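Local coordinates for fatty acid multifunctional protein (atmfp2) (Arabidopsis thaliana, PDB 2WTB) that catalyses the enoyl-CoA hydratase and NAD-dependent 3-hydroxyacyl-CoA dehydrogenase steps of peroxisomal fatty acid beta-oxidation during seed germination, at residues Arg444-His449 with Leu460-Thr465; Val392-Glu397 with Ile422-Thr427; Gly320-Ser325 with Phe450-His455; Val399-Ser404 with Ser428-Asn433. All coordinates share one frame; numbering follows the deposited sequence.

How the contacts relate
From the N terminus, the first segment met is G320-S325, at the start of helix 322-332, and contact 3 returns there from F450-H455, closing the widest loop of the four. Contacts 2 and 4 both fall within it. They cross each other: V392-E397 and V399-S404 follow in turn, then I422-T427 and S428-N433, so that helix 403-416, whose first turn belongs to contact 4, lies between the two strands of contact 2 along the chain. Contact 1 opens after these two have closed; its hairpin, R444-H449 with L460-T465, crosses contact 3. Contacts 1 and 2 share one sheet, in which strands 422-425 and 445-450 are neighbours, and contacts 3 and 4 tie loops beyond its strand ends to helix starts.

Contact 1 of 4, residues Arg444-His449 with Leu460-Thr465; sequences RIVGAH and LEIVRT
H449 and E461 stand side by side on one face of an antiparallel hairpin, both pointing the same way. With CG anti to the backbone N (chi1 -169°), the imidazole is carried alongside the extended glutamate chain, and the CB atoms of H449 and E461 pack 3.6 Å apart. OE1 of E461 approaches ring atom ND1 of H449 obliquely at 3.0 Å, with ring and carboxylate planes turned 47° from each other. The other oxygen, OE2, accepts from the backbone N of A497 and V498, while NE2 of H449 is bonded to S428 OG. V463 continues this face opposite G447, its CB only 3.7 Å from G447 CA; a side chain on the glycine would collide with it. On the reverse face V446 CG2 meets I462 CG2 at 4.1 Å. Two pairs of backbone hydrogen bonds fix the register, including V463 N to G447 O (2.6 Å) and E461 N to H449 O (2.9 Å). Were H449 an alanine, E461 OE1 would probably lose its imidazole neighbour and S428 OG this partner. The glutamate is thus oriented by main-chain NH groups through one oxygen while the other faces the ring, a pairing consistent with the His-Glu dyad known from 3-hydroxyacyl-CoA dehydrogenases.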
loop_
_atom_site.group_PDB
_atom_site.type_symbol
_atom_site.label_atom_id
_atom_site.label_comp_id
_atom_site.label_asym_id
_atom_site.label_seq_id
_atom_site.Cartn_x
_atom_site.Cartn_y
_atom_site.Cartn_z
ATOM N N ARG A 444 -10.913 27.530 -7.011
ATOM C CA ARG A 444 -11.034 26.934 -5.684
ATOM C C ARG A 444 -11.764 25.596 -5.713
ATOM O O ARG A 444 -11.806 24.884 -4.709
ATOM C CB ARG A 444 -11.774 27.884 -4.739
ATOM C CG ARG A 444 -10.953 29.050 -4.231
ATOM C CD ARG A 444 -11.657 29.732 -3.071
ATOM N NE ARG A 444 -12.776 30.563 -3.509
ATOM C CZ ARG A 444 -13.813 30.882 -2.742
ATOM N NH1 ARG A 444 -13.889 30.423 -1.500
ATOM N NH2 ARG A 444 -14.783 31.650 -3.220
ATOM N N ILE A 445 -12.349 25.263 -6.859
ATOM C CA ILE A 445 -13.140 24.041 -6.979
ATOM C C ILE A 445 -12.294 22.858 -7.441
ATOM O O ILE A 445 -11.680 22.897 -8.507
ATOM C CB ILE A 445 -14.340 24.235 -7.925
ATOM C CG1 ILE A 445 -15.381 25.142 -7.269
ATOM C CG2 ILE A 445 -14.961 22.895 -8.281
ATOM C CD1 ILE A 445 -16.454 25.625 -8.213
ATOM N N VAL A 446 -12.269 21.811 -6.621
ATOM C CA VAL A 446 -11.463 20.628 -6.896
ATOM C C VAL A 446 -12.242 19.361 -6.551
ATOM O O VAL A 446 -13.252 19.417 -5.849
ATOM C CB VAL A 446 -10.139 20.660 -6.100
ATOM C CG1 VAL A 446 -10.412 20.528 -4.610
ATOM C CG2 VAL A 446 -9.187 19.570 -6.581
ATOM N N GLY A 447 -11.775 18.222 -7.052
ATOM C CA GLY A 447 -12.434 16.954 -6.799
ATOM C C GLY A 447 -11.721 16.105 -5.764
ATOM O O GLY A 447 -10.587 15.673 -5.972
ATOM N N ALA A 448 -12.388 15.871 -4.638
ATOM C CA ALA A 448 -11.867 14.979 -3.610
ATOM C C ALA A 448 -12.657 13.673 -3.637
ATOM O O ALA A 448 -13.644 13.512 -2.920
ATOM C CB ALA A 448 -11.952 15.636 -2.241
ATOM N N HIS A 449 -12.218 12.746 -4.480
ATOM C CA HIS A 449 -12.976 11.530 -4.735
ATOM C C HIS A 449 -12.545 10.384 -3.830
ATOM O O HIS A 449 -11.407 9.924 -3.895
ATOM C CB HIS A 449 -12.848 11.122 -6.203
ATOM C CG HIS A 449 -13.803 10.047 -6.614
ATOM N ND1 HIS A 449 -13.390 8.780 -6.966
ATOM C CD2 HIS A 449 -15.152 10.047 -6.722
ATOM C CE1 HIS A 449 -14.444 8.048 -7.280
ATOM N NE2 HIS A 449 -15.526 8.793 -7.139
ATOM N N LEU A 460 -7.277 7.954 -2.692
ATOM C CA LEU A 460 -7.980 9.219 -2.819
ATOM C C LEU A 460 -7.677 9.828 -4.178
ATOM O O LEU A 460 -6.520 10.078 -4.510
ATOM C CB LEU A 460 -7.559 10.189 -1.716
ATOM C CG LEU A 460 -7.982 11.643 -1.934
ATOM C CD1 LEU A 460 -9.495 11.748 -2.100
ATOM C CD2 LEU A 460 -7.494 12.527 -0.796
ATOM N N GLU A 461 -8.720 10.054 -4.968
ATOM C CA GLU A 461 -8.558 10.700 -6.262
ATOM C C GLU A 461 -8.731 12.207 -6.140
ATOM O O GLU A 461 -9.829 12.692 -5.877
ATOM C CB GLU A 461 -9.561 10.149 -7.276
ATOM C CG GLU A 461 -9.052 8.979 -8.096
ATOM C CD GLU A 461 -10.019 8.586 -9.204
ATOM O OE1 GLU A 461 -11.236 8.832 -9.052
ATOM O OE2 GLU A 461 -9.561 8.035 -10.228
ATOM N N ILE A 462 -7.639 12.942 -6.318
ATOM C CA ILE A 462 -7.704 14.396 -6.389
ATOM C C ILE A 462 -7.951 14.793 -7.835
ATOM O O ILE A 462 -7.052 14.709 -8.673
ATOM C CB ILE A 462 -6.404 15.053 -5.889
ATOM C CG1 ILE A 462 -6.210 14.780 -4.399
ATOM C CG2 ILE A 462 -6.427 16.546 -6.143
ATOM C CD1 ILE A 462 -4.933 15.354 -3.845
ATOM N N VAL A 463 -9.178 15.206 -8.128
ATOM C CA VAL A 463 -9.564 15.555 -9.490
ATOM C C VAL A 463 -9.375 17.045 -9.760
ATOM O O VAL A 463 -10.104 17.881 -9.226
ATOM C CB VAL A 463 -11.028 15.171 -9.777
ATOM C CG1 VAL A 463 -11.382 15.485 -11.219
ATOM C CG2 VAL A 463 -11.258 13.697 -9.478
ATOM N N ARG A 464 -8.393 17.367 -10.596
ATOM C CA ARG A 464 -8.110 18.752 -10.951
ATOM C C ARG A 464 -8.857 19.122 -12.225
ATOM O O ARG A 464 -9.176 18.258 -13.037
ATOM C CB ARG A 464 -6.608 18.942 -11.180
ATOM C CG ARG A 464 -6.188 18.643 -12.610
ATOM C CD ARG A 464 -4.875 17.885 -12.687
ATOM N NE ARG A 464 -3.717 18.768 -12.694
ATOM C CZ ARG A 464 -2.573 18.478 -13.304
ATOM N NH1 ARG A 464 -2.447 17.336 -13.962
ATOM N NH2 ARG A 464 -1.560 19.335 -13.266
ATOM N N THR A 465 -9.135 20.407 -12.400
ATOM C CA THR A 465 -9.706 20.888 -13.649
ATOM C C THR A 465 -8.660 21.725 -14.361
ATOM O O THR A 465 -7.508 21.776 -13.932
ATOM C CB THR A 465 -10.959 21.744 -13.419
ATOM O OG1 THR A 465 -11.770 21.146 -12.402
ATOM C CG2 THR A 465 -11.765 21.845 -14.697
#

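Contact 2 of 4, residues Val392-Glu397 with Ile422-Thr427; sequences VDMVIE and ILASNT
The E397 carboxylate meets S425 on the syn side of OE1, where the serine hydroxyl donates a 2.8 Å hydrogen bond from S425 OG to E397 OE1, 29° out of the carboxylate plane. The pair belongs to a beta-alpha-beta crossover of a Rossmann-type dinucleotide-binding fold, in which helix 403-416 joins two neighbouring parallel strands. The other carboxylate oxygen, E397 OE2, takes a salt bridge from K406 and a bond from the backbone N of V399, so both oxygens of this buried acid are gripped, which would probably favour its charged form. The second flat group, the amide of N426, is anchored through OD1 to the backbone N of F450, while N426 CB rests against E397 O at 3.4 Å.

These groups sit at and just beyond the C-terminal ends of the two strands. A ladder of main-chain hydrogen bonds runs between them, from I422 N to D393 O, through V395 N to I422 O (2.8 Å), to N426 N and E397 O (2.9 Å).

On the sheet face bearing M394, I396, I422 and A424, the methionine lies extended along the neighbouring strand. A chi1 of 172° sends M394 CG, trans to the amide nitrogen, across I422, 3.9 Å from I422 CB, and the straight chain carries M394 CE to A424 CB, 3.7 Å away. V395 and L423 occupy the other face, where L413 and F410 of the crossover helix cover them respectively. Beyond the strand an ST turn closes the corner: S425 OG accepts from T427 N at 3.0 Å.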
loop_
_atom_site.group_PDB
_atom_site.type_symbol
_atom_site.label_atom_id
_atom_site.label_comp_id
_atom_site.label_asym_id
_atom_site.label_seq_id
_atom_site.Cartn_x
_atom_site.Cartn_y
_atom_site.Cartn_z
ATOM N N VAL A 392 -14.536 27.960 8.046
ATOM C CA VAL A 392 -14.070 26.717 7.435
ATOM C C VAL A 392 -12.958 26.939 6.412
ATOM O O VAL A 392 -13.023 27.859 5.599
ATOM C CB VAL A 392 -15.225 25.949 6.766
ATOM C CG1 VAL A 392 -14.760 24.570 6.335
ATOM C CG2 VAL A 392 -16.403 25.836 7.716
ATOM N N ASP A 393 -11.942 26.080 6.460
ATOM C CA ASP A 393 -10.795 26.179 5.561
ATOM C C ASP A 393 -10.942 25.288 4.330
ATOM O O ASP A 393 -10.257 25.487 3.327
ATOM C CB ASP A 393 -9.503 25.834 6.304
ATOM C CG ASP A 393 -9.145 26.863 7.360
ATOM O OD1 ASP A 393 -9.695 27.984 7.308
ATOM O OD2 ASP A 393 -8.312 26.553 8.237
ATOM N N MET A 394 -11.832 24.303 4.414
ATOM C CA MET A 394 -12.096 23.406 3.294
ATOM C C MET A 394 -13.460 22.735 3.396
ATOM O O MET A 394 -13.845 22.244 4.455
ATOM C CB MET A 394 -11.020 22.328 3.186
ATOM C CG MET A 394 -11.363 21.258 2.164
ATOM S SD MET A 394 -10.169 19.917 2.087
ATOM C CE MET A 394 -10.906 18.912 0.804
ATOM N N VAL A 395 -14.177 22.703 2.279
ATOM C CA VAL A 395 -15.488 22.074 2.225
ATOM C C VAL A 395 -15.485 20.887 1.270
ATOM O O VAL A 395 -14.903 20.951 0.184
ATOM C CB VAL A 395 -16.567 23.066 1.760
ATOM C CG1 VAL A 395 -17.895 22.348 1.558
ATOM C CG2 VAL A 395 -16.711 24.203 2.755
ATOM N N ILE A 396 -16.131 19.802 1.684
ATOM C CA ILE A 396 -16.311 18.640 0.826
ATOM C C ILE A 396 -17.792 18.303 0.722
ATOM O O ILE A 396 -18.430 17.947 1.712
ATOM C CB ILE A 396 -15.554 17.410 1.360
ATOM C CG1 ILE A 396 -14.066 17.725 1.523
ATOM C CG2 ILE A 396 -15.755 16.218 0.434
ATOM C CD1 ILE A 396 -13.245 16.549 2.026
ATOM N N GLU A 397 -18.339 18.425 -0.481
ATOM C CA GLU A 397 -19.747 18.128 -0.707
ATOM C C GLU A 397 -19.943 16.672 -1.122
ATOM O O GLU A 397 -19.332 16.204 -2.082
ATOM C CB GLU A 397 -20.327 19.077 -1.759
ATOM C CG GLU A 397 -21.642 18.618 -2.360
ATOM C CD GLU A 397 -21.445 17.701 -3.547
ATOM O OE1 GLU A 397 -20.605 18.029 -4.412
ATOM O OE2 GLU A 397 -22.130 16.657 -3.617
ATOM N N ILE A 422 -11.334 26.038 0.371
ATOM C CA ILE A 422 -11.334 25.101 -0.749
ATOM C C ILE A 422 -12.731 24.539 -1.002
ATOM O O ILE A 422 -13.398 24.073 -0.078
ATOM C CB ILE A 422 -10.343 23.946 -0.516
ATOM C CG1 ILE A 422 -8.909 24.478 -0.500
ATOM C CG2 ILE A 422 -10.505 22.880 -1.587
ATOM C CD1 ILE A 422 -7.878 23.447 -0.122
ATOM N N LEU A 423 -13.169 24.596 -2.255
ATOM C CA LEU A 423 -14.498 24.125 -2.628
ATOM C C LEU A 423 -14.430 22.753 -3.295
ATOM O O LEU A 423 -14.576 22.629 -4.511
ATOM C CB LEU A 423 -15.187 25.139 -3.547
ATOM C CG LEU A 423 -15.891 26.325 -2.877
ATOM C CD1 LEU A 423 -15.200 26.742 -1.585
ATOM C CD2 LEU A 423 -16.007 27.504 -3.836
ATOM N N ALA A 424 -14.209 21.726 -2.482
ATOM C CA ALA A 424 -14.014 20.375 -2.989
ATOM C C ALA A 424 -15.322 19.594 -3.060
ATOM O O ALA A 424 -16.234 19.812 -2.260
ATOM C CB ALA A 424 -12.998 19.635 -2.132
ATOM N N SER A 425 -15.403 18.681 -4.023
ATOM C CA SER A 425 -16.582 17.840 -4.189
ATOM C C SER A 425 -16.223 16.363 -4.283
ATOM O O SER A 425 -15.221 15.992 -4.895
ATOM C CB SER A 425 -17.374 18.254 -5.428
ATOM O OG SER A 425 -18.327 17.264 -5.765
ATOM N N ASN A 426 -17.058 15.530 -3.673
ATOM C CA ASN A 426 -16.880 14.085 -3.698
ATOM C C ASN A 426 -17.665 13.460 -4.853
ATOM O O ASN A 426 -17.857 12.244 -4.909
ATOM C CB ASN A 426 -17.316 13.490 -2.355
ATOM C CG ASN A 426 -17.302 11.973 -2.348
ATOM O OD1 ASN A 426 -16.272 11.346 -2.600
ATOM N ND2 ASN A 426 -18.449 11.374 -2.052
ATOM N N THR A 427 -18.112 14.303 -5.778
ATOM C CA THR A 427 -18.886 13.847 -6.927
ATOM C C THR A 427 -18.182 12.711 -7.658
ATOM O O THR A 427 -16.955 12.610 -7.636
ATOM C CB THR A 427 -19.154 14.993 -7.920
ATOM O OG1 THR A 427 -19.919 14.501 -9.030
ATOM C CG2 THR A 427 -17.842 15.574 -8.425
#

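Contact 3 of 4, residues Gly320-Ser325 with Phe450-His455; sequences GGLMGS and FFSPAH
M323 carries most of this contact, reaching from the first turn of helix 322-332 into a bend of the main chain at F450-S452. A turn at chi2 (57°) bends the chain toward S452, after which the terminal bond runs extended (chi3 -172°) and delivers the methyl to the loop. M323 CE lies 3.1 Å from F450 O and 3.3 Å from S452 N, tucked against the backbone, and also touches F450 CB at 3.7 Å. The sulfur sits alongside S452: M323 SD is 3.7 Å from S452 CB. That serine, on the exposed side, receives a second neighbour from the helix, since L322 CD2 comes to 3.6 Å from S452 OG. Further in, A454 turns its CB toward the helix, 4.3 Å from M323 O, one residue beyond P453, whose preceding peptide is cis.

No hydrogen bond links the two segments, which meet by van der Waals packing with the methionine as its centre. G321, at the N-cap position, and G324 are consistent with the GxGxxG pattern of NAD-binding Rossmann domains; a CB on G324 would run into G320 N. The loop is held in place from other sides as well: F450 N is bonded to N426 OD1, the F450 side chain packs on L460 of strand 459-464, and I327, further along helix 322-332, touches both F450 and A454. From the same first turn, S325 meets R354 and V355 of helix 345-361.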
loop_
_atom_site.group_PDB
_atom_site.type_symbol
_atom_site.label_atom_id
_atom_site.label_comp_id
_atom_site.label_asym_id
_atom_site.label_seq_id
_atom_site.Cartn_x
_atom_site.Cartn_y
_atom_site.Cartn_z
ATOM N N GLY A 320 -23.795 13.993 5.217
ATOM C CA GLY A 320 -24.459 13.276 6.290
ATOM C C GLY A 320 -24.867 11.878 5.874
ATOM O O GLY A 320 -25.121 11.016 6.715
ATOM N N GLY A 321 -24.929 11.655 4.565
ATOM C CA GLY A 321 -25.287 10.357 4.026
ATOM C C GLY A 321 -24.229 9.309 4.313
ATOM O O GLY A 321 -23.462 9.432 5.266
ATOM N N LEU A 322 -24.187 8.274 3.483
ATOM C CA LEU A 322 -23.244 7.180 3.686
ATOM C C LEU A 322 -21.827 7.608 3.328
ATOM O O LEU A 322 -20.886 7.369 4.085
ATOM C CB LEU A 322 -23.663 5.948 2.877
ATOM C CG LEU A 322 -22.761 4.713 2.966
ATOM C CD1 LEU A 322 -23.578 3.432 2.863
ATOM C CD2 LEU A 322 -21.670 4.749 1.901
ATOM N N MET A 323 -21.681 8.248 2.174
ATOM C CA MET A 323 -20.369 8.684 1.714
ATOM C C MET A 323 -19.857 9.862 2.541
ATOM O O MET A 323 -18.671 9.938 2.864
ATOM C CB MET A 323 -20.414 9.048 0.232
ATOM C CG MET A 323 -19.087 8.858 -0.471
ATOM S SD MET A 323 -18.484 7.170 -0.299
ATOM C CE MET A 323 -16.840 7.333 -0.982
ATOM N N GLY A 324 -20.757 10.775 2.885
ATOM C CA GLY A 324 -20.404 11.921 3.703
ATOM C C GLY A 324 -19.925 11.519 5.085
ATOM O O GLY A 324 -18.849 11.929 5.518
ATOM N N SER A 325 -20.723 10.710 5.777
ATOM C CA SER A 325 -20.378 10.256 7.122
ATOM C C SER A 325 -19.037 9.529 7.132
ATOM O O SER A 325 -18.332 9.521 8.143
ATOM C CB SER A 325 -21.473 9.351 7.691
ATOM O OG SER A 325 -21.577 8.142 6.958
ATOM N N PHE A 450 -13.466 9.932 -2.984
ATOM C CA PHE A 450 -13.199 8.827 -2.071
ATOM C C PHE A 450 -13.911 7.561 -2.529
ATOM O O PHE A 450 -14.859 7.613 -3.312
ATOM C CB PHE A 450 -13.655 9.171 -0.652
ATOM C CG PHE A 450 -12.842 10.244 0.011
ATOM C CD1 PHE A 450 -13.070 11.582 -0.273
ATOM C CD2 PHE A 450 -11.864 9.917 0.935
ATOM C CE1 PHE A 450 -12.329 12.572 0.344
ATOM C CE2 PHE A 450 -11.120 10.903 1.556
ATOM C CZ PHE A 450 -11.353 12.232 1.260
ATOM N N PHE A 451 -13.452 6.423 -2.027
ATOM C CA PHE A 451 -14.091 5.152 -2.325
ATOM C C PHE A 451 -14.632 4.536 -1.044
ATOM O O PHE A 451 -13.913 4.412 -0.053
ATOM C CB PHE A 451 -13.103 4.207 -3.010
ATOM C CG PHE A 451 -12.498 4.773 -4.261
ATOM C CD1 PHE A 451 -11.441 5.668 -4.192
ATOM C CD2 PHE A 451 -12.989 4.418 -5.508
ATOM C CE1 PHE A 451 -10.884 6.195 -5.341
ATOM C CE2 PHE A 451 -12.435 4.941 -6.664
ATOM C CZ PHE A 451 -11.382 5.831 -6.579
ATOM N N SER A 452 -15.908 4.166 -1.062
ATOM C CA SER A 452 -16.546 3.572 0.107
ATOM C C SER A 452 -15.962 2.193 0.397
ATOM O O SER A 452 -15.730 1.412 -0.526
ATOM C CB SER A 452 -18.058 3.471 -0.107
ATOM O OG SER A 452 -18.701 2.945 1.040
ATOM N N PRO A 453 -15.715 1.894 1.683
ATOM C CA PRO A 453 -15.904 2.806 2.818
ATOM C C PRO A 453 -14.827 3.888 2.865
ATOM O O PRO A 453 -13.636 3.582 2.783
ATOM C CB PRO A 453 -15.773 1.885 4.040
ATOM C CG PRO A 453 -15.927 0.497 3.511
ATOM C CD PRO A 453 -15.358 0.540 2.133
ATOM N N ALA A 454 -15.251 5.139 3.006
ATOM C CA ALA A 454 -14.339 6.279 2.953
ATOM C C ALA A 454 -13.206 6.209 3.976
ATOM O O ALA A 454 -12.122 6.746 3.745
ATOM C CB ALA A 454 -15.113 7.580 3.108
ATOM N N HIS A 455 -13.453 5.550 5.103
ATOM C CA HIS A 455 -12.464 5.512 6.177
ATOM C C HIS A 455 -11.572 4.269 6.149
ATOM O O HIS A 455 -10.702 4.109 7.005
ATOM C CB HIS A 455 -13.134 5.675 7.548
ATOM C CG HIS A 455 -14.312 4.777 7.764
ATOM N ND1 HIS A 455 -14.369 3.860 8.790
ATOM C CD2 HIS A 455 -15.480 4.661 7.089
ATOM C CE1 HIS A 455 -15.523 3.216 8.740
ATOM N NE2 HIS A 455 -16.214 3.681 7.715
#

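Contact 4 of 4, residues Val399-Ser404 with Ser428-Asn433; sequences VIENIS and STIDLN
E401 folds its chain back at chi2 (-64°) and T429 sets OG1 between its backbone N and carbonyl carbon (chi1 64°), two turns that bring the carboxylate and the hydroxyl together across the contact. T429 OG1 donates to E401 OE1 at 2.8 Å from the anti side of the carboxylate. Two amides reach the same oxygen from above the carboxylate plane: T429 N at 3.1 Å and S428 N, longer, at 3.3 Å from E401 OE1. The hydroxyl of T427, just ahead, is bonded to OE1 too, so a single oxygen gathers the turn around it. With an alanine at T429, OE1 would probably lose its side-chain donor from this residue and the carboxylate would be freer to turn, although the two amides and T427 OG1 would still hold it.

Next to these hydrogen bonds I430 supplies the apolar part. Its CD1 presses on the start of the neighbouring helix, 3.6 Å from I403 CG1 and equally far from I403 N, and I430 CG1 passes 3.6 Å from E401 OE1. The following residue, D431, is an N-cap whose OD1 accepts from N433 N at 2.8 Å and also bonds N492. The glutamate itself centres an inverse gamma turn just before the N-cap N402. Both segments follow the C-terminal ends of adjacent parallel strands, 394-397 and 422-425, and lead into helices, the strand-loop-helix connection of a Rossmann-type domain.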
loop_
_atom_site.group_PDB
_atom_site.type_symbol
_atom_site.label_atom_id
_atom_site.label_comp_id
_atom_site.label_asym_id
_atom_site.label_seq_id
_atom_site.Cartn_x
_atom_site.Cartn_y
_atom_site.Cartn_z
ATOM N N VAL A 399 -23.250 15.074 -1.583
ATOM C CA VAL A 399 -24.692 14.953 -1.760
ATOM C C VAL A 399 -25.005 14.066 -2.965
ATOM O O VAL A 399 -24.126 13.796 -3.783
ATOM C CB VAL A 399 -25.337 16.348 -1.929
ATOM C CG1 VAL A 399 -26.810 16.232 -2.266
ATOM C CG2 VAL A 399 -25.152 17.161 -0.663
ATOM N N ILE A 400 -26.249 13.599 -3.058
ATOM C CA ILE A 400 -26.690 12.794 -4.196
ATOM C C ILE A 400 -26.187 13.365 -5.521
ATOM O O ILE A 400 -25.947 14.567 -5.639
ATOM C CB ILE A 400 -28.226 12.693 -4.260
ATOM C CG1 ILE A 400 -28.845 14.084 -4.416
ATOM C CG2 ILE A 400 -28.774 11.981 -3.028
ATOM C CD1 ILE A 400 -30.348 14.066 -4.585
ATOM N N GLU A 401 -26.034 12.495 -6.514
ATOM C CA GLU A 401 -25.529 12.901 -7.821
ATOM C C GLU A 401 -26.579 13.672 -8.618
ATOM O O GLU A 401 -27.042 13.216 -9.663
ATOM C CB GLU A 401 -25.045 11.683 -8.613
ATOM C CG GLU A 401 -23.892 10.939 -7.953
ATOM C CD GLU A 401 -22.630 11.778 -7.855
ATOM O OE1 GLU A 401 -22.163 12.273 -8.903
ATOM O OE2 GLU A 401 -22.101 11.935 -6.735
ATOM N N ASN A 402 -26.946 14.845 -8.111
ATOM C CA ASN A 402 -27.904 15.720 -8.777
ATOM C C ASN A 402 -27.266 17.061 -9.123
ATOM O O ASN A 402 -26.911 17.833 -8.234
ATOM C CB ASN A 402 -29.135 15.933 -7.891
ATOM C CG ASN A 402 -30.091 16.970 -8.455
ATOM O OD1 ASN A 402 -29.968 17.389 -9.605
ATOM N ND2 ASN A 402 -31.054 17.388 -7.641
ATOM N N ILE A 403 -27.127 17.333 -10.418
ATOM C CA ILE A 403 -26.472 18.553 -10.886
ATOM C C ILE A 403 -27.151 19.815 -10.363
ATOM O O ILE A 403 -26.509 20.670 -9.752
ATOM C CB ILE A 403 -26.429 18.619 -12.423
ATOM C CG1 ILE A 403 -25.821 17.337 -12.995
ATOM C CG2 ILE A 403 -25.647 19.843 -12.876
ATOM C CD1 ILE A 403 -25.828 17.279 -14.508
ATOM N N SER A 404 -28.451 19.928 -10.618
ATOM C CA SER A 404 -29.232 21.072 -10.165
ATOM C C SER A 404 -28.952 21.395 -8.700
ATOM O O SER A 404 -28.771 22.557 -8.332
ATOM C CB SER A 404 -30.725 20.802 -10.366
ATOM O OG SER A 404 -31.513 21.813 -9.763
ATOM N N SER A 428 -18.965 11.862 -8.313
ATOM C CA SER A 428 -18.419 10.686 -8.977
ATOM C C SER A 428 -18.846 10.600 -10.438
ATOM O O SER A 428 -18.152 10.003 -11.264
ATOM C CB SER A 428 -18.844 9.419 -8.232
ATOM O OG SER A 428 -18.191 8.277 -8.755
ATOM N N THR A 429 -19.988 11.200 -10.756
ATOM C CA THR A 429 -20.566 11.076 -12.089
ATOM C C THR A 429 -20.857 12.425 -12.734
ATOM O O THR A 429 -21.378 12.486 -13.847
ATOM C CB THR A 429 -21.877 10.271 -12.049
ATOM O OG1 THR A 429 -22.852 10.985 -11.280
ATOM C CG2 THR A 429 -21.643 8.906 -11.421
ATOM N N ILE A 430 -20.522 13.506 -12.038
ATOM C CA ILE A 430 -20.840 14.840 -12.532
ATOM C C ILE A 430 -19.591 15.669 -12.821
ATOM O O ILE A 430 -18.653 15.704 -12.025
ATOM C CB ILE A 430 -21.764 15.597 -11.556
ATOM C CG1 ILE A 430 -23.054 14.803 -11.332
ATOM C CG2 ILE A 430 -22.078 16.987 -12.083
ATOM C CD1 ILE A 430 -24.056 15.495 -10.435
ATOM N N ASP A 431 -19.595 16.328 -13.977
ATOM C CA ASP A 431 -18.500 17.193 -14.400
ATOM C C ASP A 431 -18.274 18.336 -13.409
ATOM O O ASP A 431 -19.159 19.163 -13.186
ATOM C CB ASP A 431 -18.795 17.744 -15.798
ATOM C CG ASP A 431 -17.807 18.811 -16.237
ATOM O OD1 ASP A 431 -16.740 18.948 -15.604
ATOM O OD2 ASP A 431 -18.101 19.512 -17.227
ATOM N N LEU A 432 -17.080 18.379 -12.826
ATOM C CA LEU A 432 -16.731 19.405 -11.847
ATOM C C LEU A 432 -16.955 20.830 -12.365
ATOM O O LEU A 432 -17.297 21.731 -11.598
ATOM C CB LEU A 432 -15.281 19.235 -11.382
ATOM C CG LEU A 432 -15.000 18.207 -10.284
ATOM C CD1 LEU A 432 -15.485 16.832 -10.688
ATOM C CD2 LEU A 432 -13.520 18.165 -9.977
ATOM N N ASN A 433 -16.766 21.030 -13.665
ATOM C CA ASN A 433 -16.935 22.356 -14.258
ATOM C C ASN A 433 -18.376 22.856 -14.253
ATOM O O ASN A 433 -18.620 24.064 -14.248
ATOM C CB ASN A 433 -16.363 22.395 -15.676
ATOM C CG ASN A 433 -14.854 22.501 -15.686
ATOM O OD1 ASN A 433 -14.174 21.814 -16.446
ATOM N ND2 ASN A 433 -14.321 23.361 -14.826
#